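Phosphoglucomutase/phosphomannomutase family protein (PDB 3UW2) probably transfers a phosphate group between positions within a hexose phosphate, as a metal-dependent member of the phosphohexose mutase family. Local coordinates at residues 99-111 with 356-368. Sequence-based numbering, arbitrary orientation.
Sequences VPTPVGYFAASVP and DRWYGFDDGLYTG
Phe361 presses its ring against helix 101-107 and the turn after it, meeting Pro102, Tyr105, Phe106 and Ser109 where the first and third alpha/beta/alpha domains of the phosphohexose mutase fold adjoin. With chi1 at 52°, CG stands between the backbone N and the carbonyl carbon, and the ring is directed at the helix. Tyr105 CB lies over one face in a CH-pi contact, 3.7 Å from the ring centroid and nearly along its normal. The Tyr105 ring, inclined by 61°, turns its edge to the same Phe361 ring in an offset edge-to-face pair. The far end of the phenyl group, CZ, meets Phe106 CB at 3.6 Å, and Ser109 OG comes in at the ring edge; that hydroxyl is already turned back to bond Tyr105 O.

A second offset edge-to-face pair follows, the Phe106 edge meeting the face of Tyr359 with planes at 81°. Val110 CG1 also touches Tyr359, whose hydroxyl is bonded by Arg184 of helix 178-186, so that helix also borders the cluster.

At the start of the helix, Pro102 CB packs on the carboxylate of Asp363, the N-cap of helix 364-375. Asp363 OD1 receives Tyr366 N at 2.9 Å, from above the carboxylate plane, and Leu365 N more weakly; OD2 bonds Tyr181. No direct hydrogen bond joins the two segments, and Asp362 O is buried without a partner. Close by is the zinc site of Asp264, Asp266 and Asp268: Thr101 OG1 bonds Asp266, and the Asp362 side chain, which also bonds His351, sits about 7 Å from the zinc ion. One water bridges the two segments, accepting a short bond from Tyr105 OH and donating to Asp362 OD2 at 2.8 Å.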
ATOM      1  N   VAL A  99       5.078  13.496   7.868  1.00 26.32           N
ATOM      2  CA  VAL A  99       5.853  12.240   7.890  1.00 27.55           C
ATOM      3  C   VAL A  99       5.202  11.269   6.903  1.00 26.64           C
ATOM      4  O   VAL A  99       4.011  11.453   6.534  1.00 28.76           O
ATOM      5  CB  VAL A  99       5.886  11.580   9.265  1.00 25.22           C
ATOM      6  CG1 VAL A  99       6.705  12.387  10.293  1.00 26.82           C
ATOM      7  CG2 VAL A  99       4.457  11.352   9.798  1.00 23.23           C
ATOM      8  N   PRO A 100       5.973  10.265   6.406  1.00 26.79           N
ATOM      9  CA  PRO A 100       5.344   9.208   5.579  1.00 24.67           C
ATOM     10  C   PRO A 100       4.182   8.559   6.340  1.00 25.35           C
ATOM     11  O   PRO A 100       4.162   8.571   7.607  1.00 24.00           O
ATOM     12  CB  PRO A 100       6.486   8.164   5.434  1.00 25.36           C
ATOM     13  CG  PRO A 100       7.734   9.040   5.421  1.00 24.91           C
ATOM     14  CD  PRO A 100       7.419  10.008   6.588  1.00 24.42           C
ATOM     15  N   THR A 101       3.170   8.148   5.609  1.00 22.88           N
ATOM     16  CA  THR A 101       1.998   7.443   6.148  1.00 24.26           C
ATOM     17  C   THR A 101       2.306   6.310   7.165  1.00 25.00           C
ATOM     18  O   THR A 101       1.761   6.345   8.278  1.00 28.60           O
ATOM     19  CB  THR A 101       1.156   6.898   4.951  1.00 26.29           C
ATOM     20  OG1 THR A 101       0.491   8.023   4.372  1.00 26.87           O
ATOM     21  CG2 THR A 101       0.068   5.936   5.383  1.00 25.77           C
ATOM     22  N   PRO A 102       3.261   5.391   6.871  1.00 24.90           N
ATOM     23  CA  PRO A 102       3.484   4.337   7.836  1.00 25.98           C
ATOM     24  C   PRO A 102       4.104   4.907   9.099  1.00 26.80           C
ATOM     25  O   PRO A 102       4.081   4.235  10.114  1.00 26.35           O
ATOM     26  CB  PRO A 102       4.496   3.379   7.151  1.00 25.06           C
ATOM     27  CG  PRO A 102       5.095   4.204   6.106  1.00 26.83           C
ATOM     28  CD  PRO A 102       4.145   5.267   5.699  1.00 24.69           C
ATOM     29  N   VAL A 103       4.666   6.118   9.057  1.00 26.25           N
ATOM     30  CA  VAL A 103       5.173   6.717  10.332  1.00 24.55           C
ATOM     31  C   VAL A 103       3.987   7.135  11.259  1.00 24.79           C
ATOM     32  O   VAL A 103       4.057   7.020  12.484  1.00 25.56           O
ATOM     33  CB  VAL A 103       6.176   7.908  10.067  1.00 27.16           C
ATOM     34  CG1 VAL A 103       6.651   8.554  11.399  1.00 25.12           C
ATOM     35  CG2 VAL A 103       7.376   7.340   9.309  1.00 28.02           C
ATOM     36  N   GLY A 104       2.913   7.655  10.676  1.00 25.32           N
ATOM     37  CA  GLY A 104       1.659   7.898  11.412  1.00 25.28           C
ATOM     38  C   GLY A 104       1.125   6.544  11.972  1.00 25.52           C
ATOM     39  O   GLY A 104       0.754   6.466  13.175  1.00 27.35           O
ATOM     40  N   TYR A 105       1.175   5.465  11.177  1.00 24.22           N
ATOM     41  CA  TYR A 105       0.760   4.130  11.674  1.00 25.96           C
ATOM     42  C   TYR A 105       1.653   3.727  12.846  1.00 24.99           C
ATOM     43  O   TYR A 105       1.192   3.190  13.858  1.00 28.08           O
ATOM     44  CB  TYR A 105       0.896   3.042  10.603  1.00 23.60           C
ATOM     45  CG  TYR A 105       0.012   3.210   9.393  1.00 25.18           C
ATOM     46  CD1 TYR A 105      -1.158   4.010   9.400  1.00 24.36           C
ATOM     47  CD2 TYR A 105       0.352   2.547   8.200  1.00 27.23           C
ATOM     48  CE1 TYR A 105      -1.978   4.097   8.202  1.00 25.33           C
ATOM     49  CE2 TYR A 105      -0.454   2.610   7.088  1.00 26.16           C
ATOM     50  CZ  TYR A 105      -1.601   3.392   7.070  1.00 25.44           C
ATOM     51  OH  TYR A 105      -2.328   3.444   5.819  1.00 25.91           O
ATOM     52  N   PHE A 106       2.945   4.037  12.720  1.00 25.22           N
ATOM     53  CA  PHE A 106       3.888   3.619  13.745  1.00 26.61           C
ATOM     54  C   PHE A 106       3.554   4.398  15.041  1.00 26.33           C
ATOM     55  O   PHE A 106       3.605   3.817  16.162  1.00 27.52           O
ATOM     56  CB  PHE A 106       5.317   3.895  13.275  1.00 25.23           C
ATOM     57  CG  PHE A 106       6.380   3.736  14.382  1.00 27.60           C
ATOM     58  CD1 PHE A 106       6.857   2.481  14.732  1.00 27.51           C
ATOM     59  CD2 PHE A 106       6.895   4.840  15.046  1.00 27.62           C
ATOM     60  CE1 PHE A 106       7.849   2.328  15.695  1.00 29.69           C
ATOM     61  CE2 PHE A 106       7.876   4.686  16.084  1.00 28.79           C
ATOM     62  CZ  PHE A 106       8.349   3.445  16.389  1.00 29.65           C
ATOM     63  N   ALA A 107       3.243   5.703  14.911  1.00 24.14           N
ATOM     64  CA  ALA A 107       2.857   6.500  16.110  1.00 26.07           C
ATOM     65  C   ALA A 107       1.580   5.908  16.786  1.00 25.66           C
ATOM     66  O   ALA A 107       1.419   6.002  17.953  1.00 25.66           O
ATOM     67  CB  ALA A 107       2.627   7.991  15.736  1.00 24.80           C
ATOM     68  N   ALA A 108       0.700   5.271  16.007  1.00 25.78           N
ATOM     69  CA  ALA A 108      -0.522   4.697  16.530  1.00 25.70           C
ATOM     70  C   ALA A 108      -0.243   3.242  17.019  1.00 27.36           C
ATOM     71  O   ALA A 108      -1.146   2.551  17.513  1.00 28.16           O
ATOM     72  CB  ALA A 108      -1.621   4.743  15.447  1.00 26.53           C
ATOM     73  N   SER A 109       1.037   2.843  17.041  1.00 26.34           N
ATOM     74  CA  SER A 109       1.396   1.457  17.415  1.00 28.47           C
ATOM     75  C   SER A 109       2.227   1.356  18.678  1.00 29.28           C
ATOM     76  O   SER A 109       2.380   0.241  19.212  1.00 30.96           O
ATOM     77  CB  SER A 109       2.176   0.770  16.288  1.00 27.66           C
ATOM     78  OG  SER A 109       1.325   0.709  15.128  1.00 27.16           O
ATOM     79  N   VAL A 110       2.841   2.457  19.073  1.00 27.97           N
ATOM     80  CA  VAL A 110       3.812   2.396  20.193  1.00 31.25           C
ATOM     81  C   VAL A 110       3.572   3.472  21.230  1.00 32.62           C
ATOM     82  O   VAL A 110       2.964   4.502  20.949  1.00 33.73           O
ATOM     83  CB  VAL A 110       5.301   2.505  19.733  1.00 31.26           C
ATOM     84  CG1 VAL A 110       5.630   1.437  18.645  1.00 33.59           C
ATOM     85  CG2 VAL A 110       5.634   3.942  19.272  1.00 31.03           C
ATOM     86  N   PRO A 111       4.089   3.252  22.448  1.00 35.57           N
ATOM     87  CA  PRO A 111       3.962   4.267  23.515  1.00 36.96           C
ATOM     88  C   PRO A 111       4.668   5.549  23.059  1.00 36.89           C
ATOM     89  O   PRO A 111       5.691   5.472  22.376  1.00 40.97           O
ATOM     90  CB  PRO A 111       4.706   3.648  24.701  1.00 38.63           C
ATOM     91  CG  PRO A 111       4.717   2.170  24.421  1.00 40.39           C
ATOM     92  CD  PRO A 111       4.633   1.964  22.921  1.00 35.13           C
ATOM     93  N   ASP A 356       5.994 -10.100  11.425  1.00 27.55           N
ATOM     94  CA  ASP A 356       7.314 -10.611  11.960  1.00 26.64           C
ATOM     95  C   ASP A 356       8.279  -9.470  12.245  1.00 27.37           C
ATOM     96  O   ASP A 356       8.558  -8.666  11.327  1.00 28.97           O
ATOM     97  CB  ASP A 356       7.899 -11.523  10.877  1.00 29.08           C
ATOM     98  CG  ASP A 356       9.334 -11.906  11.145  1.00 28.59           C
ATOM     99  OD1 ASP A 356       9.494 -12.787  11.988  1.00 28.23           O
ATOM    100  OD2 ASP A 356      10.263 -11.406  10.483  1.00 27.03           O
ATOM    101  N   ARG A 357       8.707  -9.311  13.510  1.00 27.66           N
ATOM    102  CA  ARG A 357       9.721  -8.302  13.949  1.00 29.08           C
ATOM    103  C   ARG A 357       9.228  -6.872  13.780  1.00 30.63           C
ATOM    104  O   ARG A 357      10.012  -5.911  13.848  1.00 28.63           O
ATOM    105  CB  ARG A 357      11.040  -8.456  13.156  1.00 29.81           C
ATOM    106  CG  ARG A 357      11.737  -9.784  13.438  1.00 30.20           C
ATOM    107  CD  ARG A 357      12.855 -10.097  12.426  1.00 30.02           C
ATOM    108  NE  ARG A 357      13.887  -9.036  12.357  1.00 27.36           N
ATOM    109  CZ  ARG A 357      14.663  -8.858  11.297  1.00 28.57           C
ATOM    110  NH1 ARG A 357      14.562  -9.662  10.188  1.00 27.12           N
ATOM    111  NH2 ARG A 357      15.499  -7.856  11.306  1.00 29.75           N
ATOM    112  N   TRP A 358       7.930  -6.735  13.564  1.00 30.94           N
ATOM    113  CA  TRP A 358       7.377  -5.417  13.253  1.00 30.45           C
ATOM    114  C   TRP A 358       5.979  -5.218  13.842  1.00 28.78           C
ATOM    115  O   TRP A 358       5.684  -5.788  14.866  1.00 28.81           O
ATOM    116  CB  TRP A 358       7.483  -5.180  11.733  1.00 26.59           C
ATOM    117  CG  TRP A 358       7.232  -3.745  11.236  1.00 27.63           C
ATOM    118  CD1 TRP A 358       6.356  -3.327  10.241  1.00 28.24           C
ATOM    119  CD2 TRP A 358       7.992  -2.563  11.604  1.00 25.63           C
ATOM    120  NE1 TRP A 358       6.494  -1.968  10.022  1.00 27.88           N
ATOM    121  CE2 TRP A 358       7.457  -1.466  10.831  1.00 26.86           C
ATOM    122  CE3 TRP A 358       9.021  -2.312  12.545  1.00 25.80           C
ATOM    123  CZ2 TRP A 358       7.949  -0.154  10.967  1.00 26.52           C
ATOM    124  CZ3 TRP A 358       9.495  -1.013  12.672  1.00 26.83           C
ATOM    125  CH2 TRP A 358       8.958   0.045  11.923  1.00 28.28           C
ATOM    126  N   TYR A 359       5.101  -4.434  13.195  1.00 28.50           N
ATOM    127  CA  TYR A 359       3.805  -4.040  13.774  1.00 27.74           C
ATOM    128  C   TYR A 359       2.641  -4.413  12.841  1.00 29.00           C
ATOM    129  O   TYR A 359       1.479  -4.230  13.181  1.00 32.05           O
ATOM    130  CB  TYR A 359       3.787  -2.498  13.995  1.00 26.78           C
ATOM    131  CG  TYR A 359       4.847  -2.134  14.982  1.00 26.45           C
ATOM    132  CD1 TYR A 359       4.612  -2.272  16.330  1.00 32.23           C
ATOM    133  CD2 TYR A 359       6.131  -1.720  14.557  1.00 26.61           C
ATOM    134  CE1 TYR A 359       5.617  -1.968  17.261  1.00 29.98           C
ATOM    135  CE2 TYR A 359       7.131  -1.407  15.472  1.00 26.04           C
ATOM    136  CZ  TYR A 359       6.867  -1.555  16.796  1.00 29.35           C
ATOM    137  OH  TYR A 359       7.877  -1.300  17.679  1.00 32.10           O
ATOM    138  N   GLY A 360       2.961  -4.894  11.660  1.00 26.86           N
ATOM    139  CA  GLY A 360       1.896  -5.451  10.806  1.00 23.69           C
ATOM    140  C   GLY A 360       1.249  -4.442   9.880  1.00 26.32           C
ATOM    141  O   GLY A 360       0.371  -4.827   9.101  1.00 32.24           O
ATOM    142  N   PHE A 361       1.665  -3.169   9.903  1.00 25.24           N
ATOM    143  CA  PHE A 361       1.190  -2.193   8.886  1.00 26.15           C
ATOM    144  C   PHE A 361       2.143  -2.178   7.692  1.00 26.78           C
ATOM    145  O   PHE A 361       3.356  -2.474   7.821  1.00 26.35           O
ATOM    146  CB  PHE A 361       1.000  -0.757   9.450  1.00 26.34           C
ATOM    147  CG  PHE A 361       2.212  -0.221  10.190  1.00 24.06           C
ATOM    148  CD1 PHE A 361       3.291   0.287   9.482  1.00 22.31           C
ATOM    149  CD2 PHE A 361       2.241  -0.199  11.560  1.00 26.76           C
ATOM    150  CE1 PHE A 361       4.413   0.820  10.119  1.00 24.54           C
ATOM    151  CE2 PHE A 361       3.357   0.328  12.245  1.00 25.49           C
ATOM    152  CZ  PHE A 361       4.433   0.831  11.531  1.00 25.55           C
ATOM    153  N   ASP A 362       1.584  -1.841   6.534  1.00 25.68           N
ATOM    154  CA  ASP A 362       2.345  -1.659   5.327  1.00 28.22           C
ATOM    155  C   ASP A 362       3.258  -0.411   5.477  1.00 26.24           C
ATOM    156  O   ASP A 362       2.849   0.633   6.025  1.00 25.37           O
ATOM    157  CB  ASP A 362       1.404  -1.572   4.078  1.00 28.90           C
ATOM    158  CG  ASP A 362       0.224  -0.602   4.260  1.00 32.61           C
ATOM    159  OD1 ASP A 362      -0.234  -0.434   5.430  1.00 30.85           O
ATOM    160  OD2 ASP A 362      -0.281  -0.024   3.207  1.00 33.16           O
ATOM    161  N   ASP A 363       4.486  -0.542   5.012  1.00 27.18           N
ATOM    162  CA  ASP A 363       5.497   0.517   5.195  1.00 25.72           C
ATOM    163  C   ASP A 363       6.573   0.298   4.110  1.00 25.66           C
ATOM    164  O   ASP A 363       7.342  -0.652   4.158  1.00 25.25           O
ATOM    165  CB  ASP A 363       6.120   0.368   6.617  1.00 25.99           C
ATOM    166  CG  ASP A 363       7.138   1.454   6.930  1.00 28.37           C
ATOM    167  OD1 ASP A 363       7.751   2.002   5.965  1.00 28.45           O
ATOM    168  OD2 ASP A 363       7.339   1.736   8.147  1.00 27.46           O
ATOM    169  N   GLY A 364       6.612   1.190   3.143  1.00 25.95           N
ATOM    170  CA  GLY A 364       7.624   1.180   2.106  1.00 26.98           C
ATOM    171  C   GLY A 364       9.062   1.350   2.594  1.00 27.39           C
ATOM    172  O   GLY A 364       9.997   0.774   1.993  1.00 25.66           O
ATOM    173  N   LEU A 365       9.258   2.158   3.642  1.00 24.82           N
ATOM    174  CA  LEU A 365      10.597   2.452   4.142  1.00 26.06           C
ATOM    175  C   LEU A 365      11.126   1.233   4.950  1.00 27.10           C
ATOM    176  O   LEU A 365      12.305   0.893   4.848  1.00 26.32           O
ATOM    177  CB  LEU A 365      10.586   3.663   5.098  1.00 24.16           C
ATOM    178  CG  LEU A 365      10.586   5.071   4.438  1.00 24.86           C
ATOM    179  CD1 LEU A 365       9.290   5.400   3.710  1.00 22.39           C
ATOM    180  CD2 LEU A 365      10.808   6.108   5.563  1.00 25.06           C
ATOM    181  N   TYR A 366      10.268   0.654   5.799  1.00 26.36           N
ATOM    182  CA  TYR A 366      10.593  -0.583   6.450  1.00 25.48           C
ATOM    183  C   TYR A 366      10.806  -1.721   5.465  1.00 25.68           C
ATOM    184  O   TYR A 366      11.732  -2.495   5.633  1.00 23.77           O
ATOM    185  CB  TYR A 366       9.496  -0.967   7.476  1.00 24.46           C
ATOM    186  CG  TYR A 366       9.939  -2.107   8.354  1.00 25.96           C
ATOM    187  CD1 TYR A 366      10.994  -1.940   9.284  1.00 25.41           C
ATOM    188  CD2 TYR A 366       9.335  -3.376   8.263  1.00 24.41           C
ATOM    189  CE1 TYR A 366      11.463  -3.031  10.081  1.00 25.20           C
ATOM    190  CE2 TYR A 366       9.768  -4.444   9.051  1.00 24.14           C
ATOM    191  CZ  TYR A 366      10.796  -4.238   9.999  1.00 26.51           C
ATOM    192  OH  TYR A 366      11.195  -5.302  10.765  1.00 27.09           O
ATOM    193  N   THR A 367       9.958  -1.836   4.438  1.00 23.13           N
ATOM    194  CA  THR A 367      10.179  -2.927   3.444  1.00 24.84           C
ATOM    195  C   THR A 367      11.569  -2.709   2.808  1.00 27.43           C
ATOM    196  O   THR A 367      12.309  -3.672   2.598  1.00 30.05           O
ATOM    197  CB  THR A 367       9.061  -2.867   2.366  1.00 24.69           C
ATOM    198  OG1 THR A 367       7.808  -3.104   3.022  1.00 27.56           O
ATOM    199  CG2 THR A 367       9.275  -3.880   1.194  1.00 24.42           C
ATOM    200  N   GLY A 368      11.910  -1.455   2.473  1.00 25.86           N
ATOM    201  CA  GLY A 368      13.220  -1.165   1.908  1.00 25.86           C
ATOM    202  C   GLY A 368      14.338  -1.679   2.824  1.00 27.24           C
ATOM    203  O   GLY A 368      15.287  -2.282   2.373  1.00 25.80           O
TER
HETATM  204  O   HOH W   1      -1.577   2.409   3.703  1.00 33.38           O